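Local coordinates for protein galactitol 1-phosphate 5-dehydrogenase (Escherichia coli, PDB 4UEJ) that catalyses the zinc- and NAD-dependent oxidation of galactitol 1-phosphate to D-tagatose 6-phosphate as a homodimeric member of the zinc-containing alcohol dehydrogenase family, at residues N161-I166 and G184-T189; Q231-T236 and V247-P252; S62-A67 and G78-C83; G251-L256 and R278-V283; F153-G158 and I284-N289. All coordinates share one frame; numbering follows the deposited sequence. Where two conformers were deposited one is given.

Contact 1. Residues N161-I166 and G184-T189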
# COMPACT_ATOMS: atom_id res chain seq x y z
N ASN A 161 -12.33 -16.79 3.46
CA ASN A 161 -11.18 -17.69 3.59
C ASN A 161 -9.86 -16.98 3.85
O ASN A 161 -8.81 -17.57 3.67
CB ASN A 161 -11.05 -18.57 2.35
CG ASN A 161 -12.28 -19.38 2.09
OD1 ASN A 161 -12.89 -19.90 3.03
ND2 ASN A 161 -12.69 -19.47 0.83
N LYS A 162 -9.91 -15.72 4.27
CA LYS A 162 -8.68 -15.02 4.65
C LYS A 162 -8.42 -15.06 6.14
O LYS A 162 -9.33 -15.25 6.97
CB LYS A 162 -8.72 -13.56 4.16
CG LYS A 162 -8.81 -13.44 2.65
CD LYS A 162 -8.73 -12.00 2.17
CE LYS A 162 -8.80 -11.93 0.64
NZ LYS A 162 -8.95 -10.54 0.09
N ASN A 163 -7.16 -14.88 6.49
CA ASN A 163 -6.77 -14.75 7.88
C ASN A 163 -6.79 -13.28 8.24
O ASN A 163 -5.86 -12.53 7.92
CB ASN A 163 -5.40 -15.39 8.11
CG ASN A 163 -5.45 -16.89 7.98
OD1 ASN A 163 -6.28 -17.53 8.63
ND2 ASN A 163 -4.60 -17.46 7.12
N VAL A 164 -7.87 -12.88 8.89
CA VAL A 164 -8.12 -11.47 9.13
C VAL A 164 -7.50 -11.09 10.46
O VAL A 164 -7.59 -11.82 11.46
CB VAL A 164 -9.64 -11.16 9.10
CG1 VAL A 164 -9.93 -9.72 9.53
CG2 VAL A 164 -10.17 -11.39 7.69
N ILE A 165 -6.85 -9.94 10.46
CA ILE A 165 -6.28 -9.40 11.68
C ILE A 165 -6.84 -7.99 11.84
O ILE A 165 -6.66 -7.15 10.96
CB ILE A 165 -4.74 -9.37 11.64
CG1 ILE A 165 -4.20 -10.77 11.37
CG2 ILE A 165 -4.17 -8.78 12.92
CD1 ILE A 165 -2.67 -10.82 11.27
N ILE A 166 -7.52 -7.74 12.96
CA ILE A 166 -8.06 -6.43 13.23
C ILE A 166 -7.23 -5.76 14.31
O ILE A 166 -7.14 -6.25 15.43
CB ILE A 166 -9.54 -6.48 13.69
CG1 ILE A 166 -10.40 -7.26 12.68
CG2 ILE A 166 -10.05 -5.05 13.93
CD1 ILE A 166 -10.39 -6.71 11.22
N GLY A 184 -17.24 -14.98 6.37
CA GLY A 184 -16.52 -16.21 6.08
C GLY A 184 -15.01 -16.17 6.14
O GLY A 184 -14.35 -17.00 5.51
N ALA A 185 -14.45 -15.25 6.91
CA ALA A 185 -13.00 -15.28 7.19
C ALA A 185 -12.58 -16.65 7.73
O ALA A 185 -13.32 -17.29 8.49
CB ALA A 185 -12.64 -14.19 8.19
N LYS A 186 -11.39 -17.10 7.34
CA LYS A 186 -10.85 -18.36 7.82
C LYS A 186 -10.54 -18.27 9.30
O LYS A 186 -10.83 -19.18 10.07
CB LYS A 186 -9.58 -18.73 7.04
CG LYS A 186 -8.88 -19.97 7.59
CD LYS A 186 -7.63 -20.31 6.78
CE LYS A 186 -6.91 -21.52 7.34
NZ LYS A 186 -7.66 -22.78 7.13
N SER A 187 -9.96 -17.15 9.70
CA SER A 187 -9.70 -16.86 11.10
C SER A 187 -9.81 -15.36 11.33
O SER A 187 -9.69 -14.57 10.39
CB SER A 187 -8.31 -17.35 11.51
OG SER A 187 -7.31 -16.59 10.82
N VAL A 188 -10.04 -14.97 12.57
CA VAL A 188 -9.96 -13.56 12.92
C VAL A 188 -9.12 -13.41 14.18
O VAL A 188 -9.36 -14.10 15.18
CB VAL A 188 -11.35 -12.93 13.15
CG1 VAL A 188 -11.22 -11.46 13.45
CG2 VAL A 188 -12.23 -13.18 11.95
N THR A 189 -8.12 -12.53 14.11
CA THR A 189 -7.24 -12.24 15.23
C THR A 189 -7.46 -10.79 15.63
O THR A 189 -7.58 -9.94 14.75
CB THR A 189 -5.76 -12.45 14.84
OG1 THR A 189 -5.53 -13.85 14.63
CG2 THR A 189 -4.83 -11.94 15.93
O HOH W 1 -6.27 -14.26 11.81
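Asn-163, Val-164 and Ile-165 pair in parallel with Ser-187, Val-188 and Thr-189, the axes of strands 163-166 and 187-189 running 4.6 Å apart at 20°. The ladder alternates regularly: Val-164 N donates to Ser-187 O (2.9 Å), Thr-189 N to Val-164 O, and Ile-166 N to Thr-189 O, the last nearly along the C=O axis. Ahead of the strands, Lys-162 O accepts the amide of Lys-186 at 2.8 Å and, weakly, that of Ser-187. On the face carrying Asn-163, Ile-165 and Thr-189, Ser-187 OG gives its proton to Asn-163 OD1 at 2.6 Å; a chi1 of 66° holds OG between the backbone N and the carbonyl carbon. The amide of Asn-163 is held from its other end too, since ND2 bonds to Phe-229 O. These are the first two strands of the Rossmann-type domain, joined right-handedly through helix 171-182 as a beta-alpha-beta crossover. Gly-184 ends that helix in a Schellman motif, and its O takes the N-H of Asn-161 from above the carbonyl plane. A water bridges the strands, donating to Val-164 O and Ser-187 OG and lying 2.9 Å from Thr-189 OG1, which also bonds to Gln-208. On the side of Val-164 and Val-188, Val-164 CG2 meets Ala-185 CB at 3.8 Å, while Ile-166 CG1 and Val-188 CG1 approach more loosely beneath Ile-177 of the crossover helix.

Contact 2. Residues Q231-T236 and V247-P252; sequences QLILET and VEIAGP
Within the beta-alpha-beta unit formed by strand 231-235, helix 240-249 and strand 255-258, Gln-231 and Ile-233 of the first strand meet the turn that leaves the helix at Ala-250 and Gly-251. The polar part of the contact is made by the carboxamide of Gln-231. Its chain is extended beyond CG (chi2 180°) and carries OE1 across to Gly-251 N, which donates at 2.8 Å with an angle of 156° at the hydrogen. Gly-251 N stands well above the plane of the side-chain carbonyl, 47° out of it, and Ala-250 CA lies close to the same oxygen. The other branch, NE2, donates to a water at 2.8 Å, and this water in turn donates to Ile-249 O at the end of the helix; NE2 also bonds to Leu-227 O. A second water links the backbones, accepting from Gln-231 N and donating to Pro-252 O at 2.8 Å. Two residues further along the strand, Ile-233 points toward the turn and brings its CD1 to Ala-250 CB at 3.8 Å, with Ile-249 CG1 at a looser 4.5 Å. One buried side chain thus serves two backbone groups of the turn, a peptide N-H directly and a carbonyl through water, so that polar atoms left without helical partners where the helix ends are satisfied; partners at both OE1 and NE2 would also fix the rotation of the carboxamide.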
# COMPACT_ATOMS: atom_id res chain seq x y z
N GLN A 231 -3.41 -13.17 4.55
CA GLN A 231 -3.80 -12.24 5.59
C GLN A 231 -4.45 -10.99 5.03
O GLN A 231 -4.08 -10.49 3.98
CB GLN A 231 -2.61 -11.83 6.44
CG GLN A 231 -2.16 -12.89 7.39
CD GLN A 231 -0.97 -12.45 8.20
OE1 GLN A 231 -0.39 -11.40 7.94
NE2 GLN A 231 -0.61 -13.25 9.20
N LEU A 232 -5.42 -10.51 5.78
CA LEU A 232 -6.01 -9.19 5.57
C LEU A 232 -6.00 -8.51 6.91
O LEU A 232 -6.70 -8.94 7.84
CB LEU A 232 -7.42 -9.32 5.00
CG LEU A 232 -8.26 -8.05 4.99
CD1 LEU A 232 -7.53 -6.99 4.18
CD2 LEU A 232 -9.65 -8.35 4.40
N ILE A 233 -5.18 -7.48 7.02
CA ILE A 233 -4.99 -6.77 8.26
C ILE A 233 -5.70 -5.42 8.17
O ILE A 233 -5.47 -4.66 7.23
CB ILE A 233 -3.49 -6.56 8.54
CG1 ILE A 233 -2.72 -7.89 8.46
CG2 ILE A 233 -3.28 -5.86 9.86
CD1 ILE A 233 -1.21 -7.75 8.58
N LEU A 234 -6.59 -5.14 9.11
CA LEU A 234 -7.22 -3.82 9.13
C LEU A 234 -6.64 -3.02 10.28
O LEU A 234 -6.76 -3.41 11.44
CB LEU A 234 -8.73 -3.93 9.31
CG LEU A 234 -9.60 -3.98 8.07
CD1 LEU A 234 -9.29 -5.25 7.28
CD2 LEU A 234 -11.08 -3.92 8.48
N GLU A 235 -6.01 -1.91 9.94
CA GLU A 235 -5.49 -0.98 10.92
C GLU A 235 -6.58 0.02 11.25
O GLU A 235 -6.88 0.90 10.44
CB GLU A 235 -4.23 -0.27 10.39
CG GLU A 235 -3.30 0.22 11.48
CD GLU A 235 -4.02 1.11 12.47
OE1 GLU A 235 -4.48 2.21 12.08
OE2 GLU A 235 -4.18 0.69 13.62
N THR A 236 -7.17 -0.10 12.44
CA THR A 236 -8.27 0.78 12.83
C THR A 236 -7.90 1.76 13.95
O THR A 236 -8.66 2.67 14.25
CB THR A 236 -9.52 -0.01 13.27
OG1 THR A 236 -9.31 -0.60 14.56
CG2 THR A 236 -9.82 -1.12 12.26
N VAL A 247 2.88 -3.72 9.64
CA VAL A 247 3.92 -4.08 8.69
C VAL A 247 4.85 -5.12 9.28
O VAL A 247 5.23 -6.08 8.61
CB VAL A 247 4.73 -2.84 8.25
CG1 VAL A 247 5.94 -3.26 7.41
CG2 VAL A 247 3.82 -1.89 7.47
N GLU A 248 5.20 -4.95 10.55
CA GLU A 248 6.12 -5.88 11.19
C GLU A 248 5.55 -7.29 11.36
O GLU A 248 6.30 -8.27 11.26
CB GLU A 248 6.57 -5.33 12.56
CG GLU A 248 7.52 -4.14 12.42
CD GLU A 248 8.87 -4.53 11.83
OE1 GLU A 248 9.27 -5.70 11.98
OE2 GLU A 248 9.53 -3.67 11.22
N ILE A 249 4.26 -7.42 11.60
CA ILE A 249 3.71 -8.75 11.83
C ILE A 249 3.22 -9.41 10.57
O ILE A 249 3.00 -10.62 10.56
CB ILE A 249 2.55 -8.73 12.86
CG1 ILE A 249 1.32 -8.03 12.29
CG2 ILE A 249 3.03 -8.10 14.16
CD1 ILE A 249 0.12 -8.09 13.21
N ALA A 250 3.07 -8.63 9.50
CA ALA A 250 2.40 -9.13 8.30
C ALA A 250 3.09 -10.37 7.73
O ALA A 250 4.31 -10.48 7.75
CB ALA A 250 2.32 -8.04 7.24
N GLY A 251 2.29 -11.28 7.20
CA GLY A 251 2.82 -12.45 6.54
C GLY A 251 3.04 -12.16 5.07
O GLY A 251 2.83 -11.03 4.60
N PRO A 252 3.48 -13.16 4.32
CA PRO A 252 3.82 -12.95 2.90
C PRO A 252 2.59 -12.53 2.09
O PRO A 252 1.51 -13.12 2.21
CB PRO A 252 4.36 -14.31 2.45
CG PRO A 252 3.96 -15.27 3.51
CD PRO A 252 3.82 -14.51 4.78
O HOH W 2 -0.54 -13.05 4.12
O HOH W 3 2.09 -13.22 9.93

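Contact 3. Residues S62-A67 and G78-C83; sequences SGYIDA and GDAVAC
This is an antiparallel pairing between strands 60-68 and 80-83, a beta hairpin in the GroES-like domain of the enzyme. Gly-63 and Val-81 form its hydrogen-bonded pair, with Gly-63 N to Val-81 O at 3.0 Å and Val-81 N to Gly-63 O at 2.9 Å. The ladder continues through Ile-65 N to Asp-79 O and closes with Gly-78 N to Ile-65 O at 2.7 Å, both donors lying in the carbonyl plane. Non-hydrogen-bonded pairs flank Gly-63, and the pair of strands is strongly twisted, the short axes at 127° rather than near 180°. On the face of Ser-62, Tyr-64 and Ala-80, the tyrosine ring lies alongside the neighbouring strand: Gly-78 O meets its edge near the ring plane, 3.2 Å from CD1, while CE1 touches Ala-80 CB. On the side of the hairpin where Val-81 lies, Ile-65 and Val-81 cross at about a right angle, CD1 of the isoleucine resting on CG1 of the valine at 3.9 Å; a chi2 of -60° folds that methyl over. Strand 27-36 pairs with the far edge of strand 60-68, its Val-28 and Val-30 packing on Ile-65, and Ile-137 from a loop covers Tyr-64 and Ala-80.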
# COMPACT_ATOMS: atom_id res chain seq x y z
N SER A 62 -29.74 7.42 13.75
CA SER A 62 -30.98 6.96 13.15
C SER A 62 -32.15 7.72 13.74
O SER A 62 -32.02 8.40 14.75
CB SER A 62 -31.17 5.46 13.38
OG SER A 62 -31.19 5.18 14.76
N GLY A 63 -33.30 7.58 13.10
CA GLY A 63 -34.49 8.24 13.59
C GLY A 63 -35.63 8.00 12.62
O GLY A 63 -35.56 7.11 11.78
N TYR A 64 -36.68 8.80 12.76
CA TYR A 64 -37.85 8.66 11.92
C TYR A 64 -38.06 9.89 11.08
O TYR A 64 -37.81 11.01 11.54
CB TYR A 64 -39.09 8.39 12.77
CG TYR A 64 -39.00 7.11 13.56
CD1 TYR A 64 -39.38 5.90 12.99
CD2 TYR A 64 -38.54 7.11 14.86
CE1 TYR A 64 -39.30 4.72 13.70
CE2 TYR A 64 -38.45 5.93 15.59
CZ TYR A 64 -38.83 4.74 15.00
OH TYR A 64 -38.75 3.57 15.71
N ILE A 65 -38.50 9.69 9.85
CA ILE A 65 -38.85 10.81 8.99
C ILE A 65 -39.99 11.60 9.63
O ILE A 65 -41.05 11.05 9.93
CB ILE A 65 -39.25 10.36 7.58
CG1 ILE A 65 -38.09 9.64 6.88
CG2 ILE A 65 -39.74 11.56 6.76
CD1 ILE A 65 -36.85 10.49 6.72
N ASP A 66 -39.74 12.89 9.86
CA ASP A 66 -40.71 13.78 10.47
C ASP A 66 -41.52 14.49 9.40
O ASP A 66 -42.71 14.78 9.58
CB ASP A 66 -40.01 14.80 11.38
CG ASP A 66 -40.97 15.78 12.00
OD1 ASP A 66 -41.75 15.37 12.89
OD2 ASP A 66 -40.95 16.96 11.60
N ALA A 67 -40.85 14.78 8.28
CA ALA A 67 -41.47 15.47 7.16
C ALA A 67 -40.60 15.29 5.91
O ALA A 67 -39.40 15.01 6.02
CB ALA A 67 -41.65 16.95 7.47
N GLY A 78 -42.66 8.87 9.56
CA GLY A 78 -42.73 7.64 10.33
C GLY A 78 -41.75 6.58 9.87
O GLY A 78 -41.45 5.65 10.61
N ASP A 79 -41.25 6.72 8.64
CA ASP A 79 -40.27 5.76 8.13
C ASP A 79 -38.97 5.84 8.91
O ASP A 79 -38.50 6.93 9.24
CB ASP A 79 -40.00 5.99 6.64
CG ASP A 79 -41.18 5.62 5.77
OD1 ASP A 79 -42.13 4.99 6.28
OD2 ASP A 79 -41.16 5.95 4.56
N ALA A 80 -38.41 4.68 9.22
CA ALA A 80 -37.14 4.60 9.93
C ALA A 80 -35.99 4.75 8.97
O ALA A 80 -35.99 4.15 7.90
CB ALA A 80 -37.04 3.28 10.67
N VAL A 81 -35.00 5.56 9.34
CA VAL A 81 -33.83 5.78 8.50
C VAL A 81 -32.54 5.84 9.32
O VAL A 81 -32.56 6.15 10.51
CB VAL A 81 -33.94 7.09 7.68
CG1 VAL A 81 -35.06 6.99 6.66
CG2 VAL A 81 -34.14 8.28 8.60
N ALA A 82 -31.43 5.52 8.67
CA ALA A 82 -30.11 5.87 9.18
C ALA A 82 -29.58 7.00 8.33
O ALA A 82 -29.93 7.12 7.17
CB ALA A 82 -29.16 4.69 9.12
N CYS A 83 -28.71 7.83 8.91
CA CYS A 83 -28.08 8.89 8.14
C CYS A 83 -26.93 8.37 7.28
O CYS A 83 -26.11 7.59 7.75
CB CYS A 83 -27.57 9.98 9.07
SG CYS A 83 -26.72 11.31 8.24

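Contact 4. Residues G251-L256 and R278-V283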
# COMPACT_ATOMS: atom_id res chain seq x y z
N GLY A 251 2.29 -11.28 7.20
CA GLY A 251 2.82 -12.45 6.54
C GLY A 251 3.04 -12.16 5.07
O GLY A 251 2.83 -11.03 4.60
N PRO A 252 3.48 -13.16 4.32
CA PRO A 252 3.82 -12.95 2.90
C PRO A 252 2.59 -12.53 2.09
O PRO A 252 1.51 -13.12 2.21
CB PRO A 252 4.36 -14.31 2.45
CG PRO A 252 3.96 -15.27 3.51
CD PRO A 252 3.82 -14.51 4.78
N HIS A 253 2.77 -11.48 1.29
CA HIS A 253 1.73 -10.90 0.44
C HIS A 253 0.45 -10.53 1.19
O HIS A 253 -0.63 -10.54 0.59
CB HIS A 253 1.39 -11.86 -0.70
CG HIS A 253 2.50 -12.03 -1.69
ND1 HIS A 253 2.41 -11.60 -2.99
CD2 HIS A 253 3.73 -12.58 -1.55
CE1 HIS A 253 3.54 -11.88 -3.62
NE2 HIS A 253 4.35 -12.48 -2.78
N ALA A 254 0.56 -10.19 2.48
CA ALA A 254 -0.61 -9.76 3.23
C ALA A 254 -1.19 -8.52 2.61
O ALA A 254 -0.48 -7.73 1.98
CB ALA A 254 -0.26 -9.50 4.71
N GLN A 255 -2.50 -8.40 2.75
CA GLN A 255 -3.20 -7.15 2.45
C GLN A 255 -3.31 -6.36 3.73
O GLN A 255 -3.73 -6.87 4.77
CB GLN A 255 -4.58 -7.40 1.88
CG GLN A 255 -4.61 -7.99 0.49
CD GLN A 255 -6.00 -8.43 0.12
OE1 GLN A 255 -6.58 -9.30 0.79
NE2 GLN A 255 -6.55 -7.82 -0.91
N LEU A 256 -2.94 -5.08 3.67
CA LEU A 256 -3.04 -4.22 4.85
C LEU A 256 -3.91 -3.01 4.55
O LEU A 256 -3.48 -2.07 3.88
CB LEU A 256 -1.65 -3.77 5.31
CG LEU A 256 -1.54 -2.63 6.32
CD1 LEU A 256 -2.43 -2.87 7.54
CD2 LEU A 256 -0.09 -2.45 6.73
N ARG A 278 9.81 -6.44 0.79
CA ARG A 278 10.25 -7.83 0.90
C ARG A 278 9.10 -8.82 1.07
O ARG A 278 9.17 -9.93 0.54
CB ARG A 278 11.24 -7.97 2.04
CG ARG A 278 12.62 -7.41 1.71
CD ARG A 278 13.54 -7.60 2.90
NE ARG A 278 14.95 -7.52 2.51
CZ ARG A 278 15.61 -6.38 2.40
NH1 ARG A 278 15.00 -5.24 2.65
NH2 ARG A 278 16.89 -6.39 2.05
N LYS A 279 8.08 -8.43 1.82
CA LYS A 279 6.90 -9.28 1.99
C LYS A 279 5.92 -9.11 0.84
O LYS A 279 4.93 -9.83 0.76
CB LYS A 279 6.18 -8.97 3.31
CG LYS A 279 7.07 -9.12 4.54
CD LYS A 279 6.30 -8.72 5.79
CE LYS A 279 7.17 -8.84 7.03
NZ LYS A 279 6.38 -8.67 8.28
N GLU A 280 6.21 -8.17 -0.05
CA GLU A 280 5.30 -7.80 -1.13
C GLU A 280 3.88 -7.57 -0.61
O GLU A 280 2.92 -8.14 -1.11
CB GLU A 280 5.34 -8.86 -2.24
CG GLU A 280 6.67 -8.76 -3.02
CD GLU A 280 6.74 -9.61 -4.29
OE1 GLU A 280 6.14 -10.70 -4.35
OE2 GLU A 280 7.39 -9.17 -5.24
N LEU A 281 3.78 -6.71 0.39
CA LEU A 281 2.49 -6.34 0.94
C LEU A 281 1.71 -5.52 -0.08
O LEU A 281 2.29 -4.90 -0.98
CB LEU A 281 2.66 -5.55 2.22
CG LEU A 281 3.50 -6.21 3.31
CD1 LEU A 281 3.50 -5.35 4.55
CD2 LEU A 281 2.94 -7.61 3.60
N THR A 282 0.40 -5.53 0.07
CA THR A 282 -0.46 -4.59 -0.62
C THR A 282 -1.12 -3.74 0.44
O THR A 282 -1.85 -4.26 1.28
CB THR A 282 -1.54 -5.29 -1.43
OG1 THR A 282 -0.92 -6.10 -2.44
CG2 THR A 282 -2.43 -4.26 -2.10
N VAL A 283 -0.82 -2.45 0.43
CA VAL A 283 -1.35 -1.53 1.42
C VAL A 283 -2.48 -0.77 0.74
O VAL A 283 -2.28 -0.16 -0.30
CB VAL A 283 -0.26 -0.58 1.95
CG1 VAL A 283 -0.84 0.39 2.97
CG2 VAL A 283 0.88 -1.38 2.57
O HOH W 4 -0.13 -8.54 -1.37
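His-253 and Glu-280 lie side by side and point the same way, with the imidazole and carboxylate planes almost perpendicular at 89°. Glu-280 CB sits over one face of the ring, 3.9 Å from its centroid and 15° off the normal, in a CH-pi contact. The polar ends of both side chains reach the second subunit: His-253 NE2 bonds to Gln-102 of that chain, and Glu-280 OE2 to His-151 NE2 and the backbone N of Trp-287 of that chain. Both residues have positive phi, His-253 in the type II turn from Gly-251 to Ala-254 and Glu-280 in the Schellman motif ending the preceding helix, and His-253 N donates to Lys-279 O at 2.8 Å. Past these turns run the last two parallel strands of the Rossmann-type sheet, with Thr-282 N bonded to Ala-254 O at 3.0 Å and Leu-256 N to Thr-282 O at 2.8 Å. Leu-281, with CG anti to the carbonyl carbon (chi1 -55°), sends CD2 back to Ala-254 CB at 3.9 Å and toward Gly-251 O. Val-283 CG1 packs at 3.7 Å against Leu-256 O, and its backbone belongs to an antiparallel ladder with a strand of the second subunit, which carries the sheet across the dimer interface.

Contact 5. Residues F153-G158 and I284-N289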
# COMPACT_ATOMS: atom_id res chain seq x y z
N PHE A 153 -13.08 -4.12 3.70
CA PHE A 153 -13.17 -5.48 3.13
C PHE A 153 -13.45 -5.46 1.63
O PHE A 153 -12.88 -6.23 0.85
CB PHE A 153 -14.26 -6.30 3.83
CG PHE A 153 -13.98 -6.61 5.27
CD1 PHE A 153 -12.68 -6.61 5.76
CD2 PHE A 153 -15.01 -6.89 6.15
CE1 PHE A 153 -12.42 -6.89 7.10
CE2 PHE A 153 -14.75 -7.17 7.49
CZ PHE A 153 -13.46 -7.16 7.96
N HIS A 154 -14.34 -4.57 1.21
CA HIS A 154 -14.67 -4.44 -0.20
C HIS A 154 -13.46 -4.05 -1.04
O HIS A 154 -13.22 -4.63 -2.10
CB HIS A 154 -15.78 -3.40 -0.39
CG HIS A 154 -16.18 -3.19 -1.82
ND1 HIS A 154 -16.72 -2.02 -2.28
CD2 HIS A 154 -16.11 -4.02 -2.89
CE1 HIS A 154 -16.97 -2.12 -3.57
NE2 HIS A 154 -16.61 -3.32 -3.97
N LEU A 155 -12.68 -3.10 -0.54
CA LEU A 155 -11.47 -2.67 -1.28
C LEU A 155 -10.46 -3.80 -1.37
O LEU A 155 -9.69 -3.85 -2.32
CB LEU A 155 -10.82 -1.47 -0.62
CG LEU A 155 -11.62 -0.16 -0.70
CD1 LEU A 155 -10.88 0.92 0.06
CD2 LEU A 155 -11.84 0.24 -2.14
N ALA A 156 -10.49 -4.71 -0.40
CA ALA A 156 -9.58 -5.85 -0.37
C ALA A 156 -10.11 -7.06 -1.11
O ALA A 156 -9.51 -8.13 -1.06
CB ALA A 156 -9.27 -6.23 1.07
N GLN A 157 -11.23 -6.89 -1.81
CA GLN A 157 -11.89 -7.95 -2.57
C GLN A 157 -12.38 -9.07 -1.64
O GLN A 157 -12.37 -10.25 -1.99
CB GLN A 157 -10.96 -8.52 -3.65
CG GLN A 157 -10.71 -7.58 -4.83
CD GLN A 157 -9.82 -6.40 -4.47
OE1 GLN A 157 -8.75 -6.56 -3.88
NE2 GLN A 157 -10.26 -5.20 -4.84
N GLY A 158 -12.81 -8.68 -0.45
CA GLY A 158 -13.50 -9.59 0.46
C GLY A 158 -12.61 -10.21 1.51
O GLY A 158 -11.39 -10.12 1.44
N ILE A 284 -3.66 -0.83 1.35
CA ILE A 284 -4.90 -0.36 0.75
C ILE A 284 -5.42 0.80 1.58
O ILE A 284 -5.82 0.62 2.72
CB ILE A 284 -5.95 -1.49 0.72
CG1 ILE A 284 -5.43 -2.68 -0.11
CG2 ILE A 284 -7.32 -1.00 0.23
CD1 ILE A 284 -6.19 -3.98 0.15
N GLY A 285 -5.39 2.00 1.01
CA GLY A 285 -5.96 3.13 1.72
C GLY A 285 -7.47 3.03 1.62
O GLY A 285 -8.02 2.77 0.54
N SER A 286 -8.14 3.21 2.75
CA SER A 286 -9.58 3.14 2.77
C SER A 286 -10.09 4.48 3.28
O SER A 286 -9.54 5.04 4.23
CB SER A 286 -10.08 1.98 3.64
OG SER A 286 -11.48 1.81 3.48
N TRP A 287 -11.10 5.02 2.63
CA TRP A 287 -11.58 6.33 3.04
C TRP A 287 -13.06 6.31 2.99
O TRP A 287 -13.67 6.00 1.96
CB TRP A 287 -11.02 7.45 2.16
CG TRP A 287 -11.33 8.82 2.71
CD1 TRP A 287 -12.02 9.82 2.09
CD2 TRP A 287 -10.96 9.32 4.00
NE1 TRP A 287 -12.09 10.93 2.91
CE2 TRP A 287 -11.46 10.64 4.09
CE3 TRP A 287 -10.26 8.79 5.09
CZ2 TRP A 287 -11.27 11.43 5.22
CZ3 TRP A 287 -10.08 9.57 6.21
CH2 TRP A 287 -10.58 10.88 6.27
N MET A 288 -13.65 6.62 4.14
CA MET A 288 -15.09 6.63 4.33
C MET A 288 -15.71 5.27 4.05
O MET A 288 -15.18 4.25 4.46
CB MET A 288 -15.72 7.73 3.46
CG MET A 288 -15.27 9.11 3.89
SD MET A 288 -16.34 10.42 3.30
CE MET A 288 -15.30 11.18 2.06
N ASN A 289 -16.87 5.26 3.40
CA ASN A 289 -17.63 4.03 3.35
C ASN A 289 -18.70 3.95 2.28
O ASN A 289 -19.84 3.56 2.55
CB ASN A 289 -18.26 3.79 4.73
CG ASN A 289 -18.70 5.09 5.45
OD1 ASN A 289 -17.94 6.06 5.59
ND2 ASN A 289 -19.92 5.08 5.95
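Leu-155 drives one methyl against polar atoms: CD1 lies 3.4 Å from Gly-285 O and 3.6 Å from Ser-286 OG, in a contact otherwise made of aliphatic carbon. The leucine leaves the last turn of helix 143-155 pointing toward the strand, with CG anti to the carbonyl carbon (chi1 -69°) and CD1 extended over the point where strand 282-285 gives way to loop. Ser-286 CB also comes within 3.8 Å of Leu-155 CD1. Nearer the backbone of the helix, Leu-155 CB meets Ile-284 CG2 at 3.6 Å. The isoleucine thus straddles the helix end with its two branches: CG2 faces Leu-155, while CG1 carries CD1 across to Ala-156, 3.9 Å from CB and about as far from CA. Both segments therefore meet through van der Waals packing, and the turn at the helix end is closed by backbone bonds of its own. Gln-157, with positive phi, is the C-prime residue of a Schellman motif in which Gly-158 N bonds to Phe-153 O at 2.8 Å and Gln-157 N to His-154 O. Ala-156 O accepts a hydrogen bond from Gln-255 NE2 of strand 255-258. The helix end packs on the face of the Rossmann-type sheet, with Ala-156 and Phe-153 on Leu-232 of strand 231-235. Beyond it, Gly-285 forms backbone hydrogen bonds with the second subunit, whose Glu-280 also packs on Leu-155.

How the contacts relate
Four of the five contacts belong to one six-stranded parallel sheet of the Rossmann-type domain. Contact 1 pairs strands 163-167 and 187-192; contact 2 ties the adjoining strand 231-235 to the helix end leading into strand 255-258, which contact 4 pairs with strand 282-285, outermost in this chain. Contacts 2 and 4 share Gly-251 and Pro-252, their centres about 7 Å apart. Contact 5 spans the sequence of all three, packing helix 143-155 on strand 282-285, which it shares with contact 4; both reach the second subunit. Contact 3 comes first in the chain, in the GroES-like domain, its centre about 28 Å from that of contact 5, reflecting the two-domain build of the enzyme.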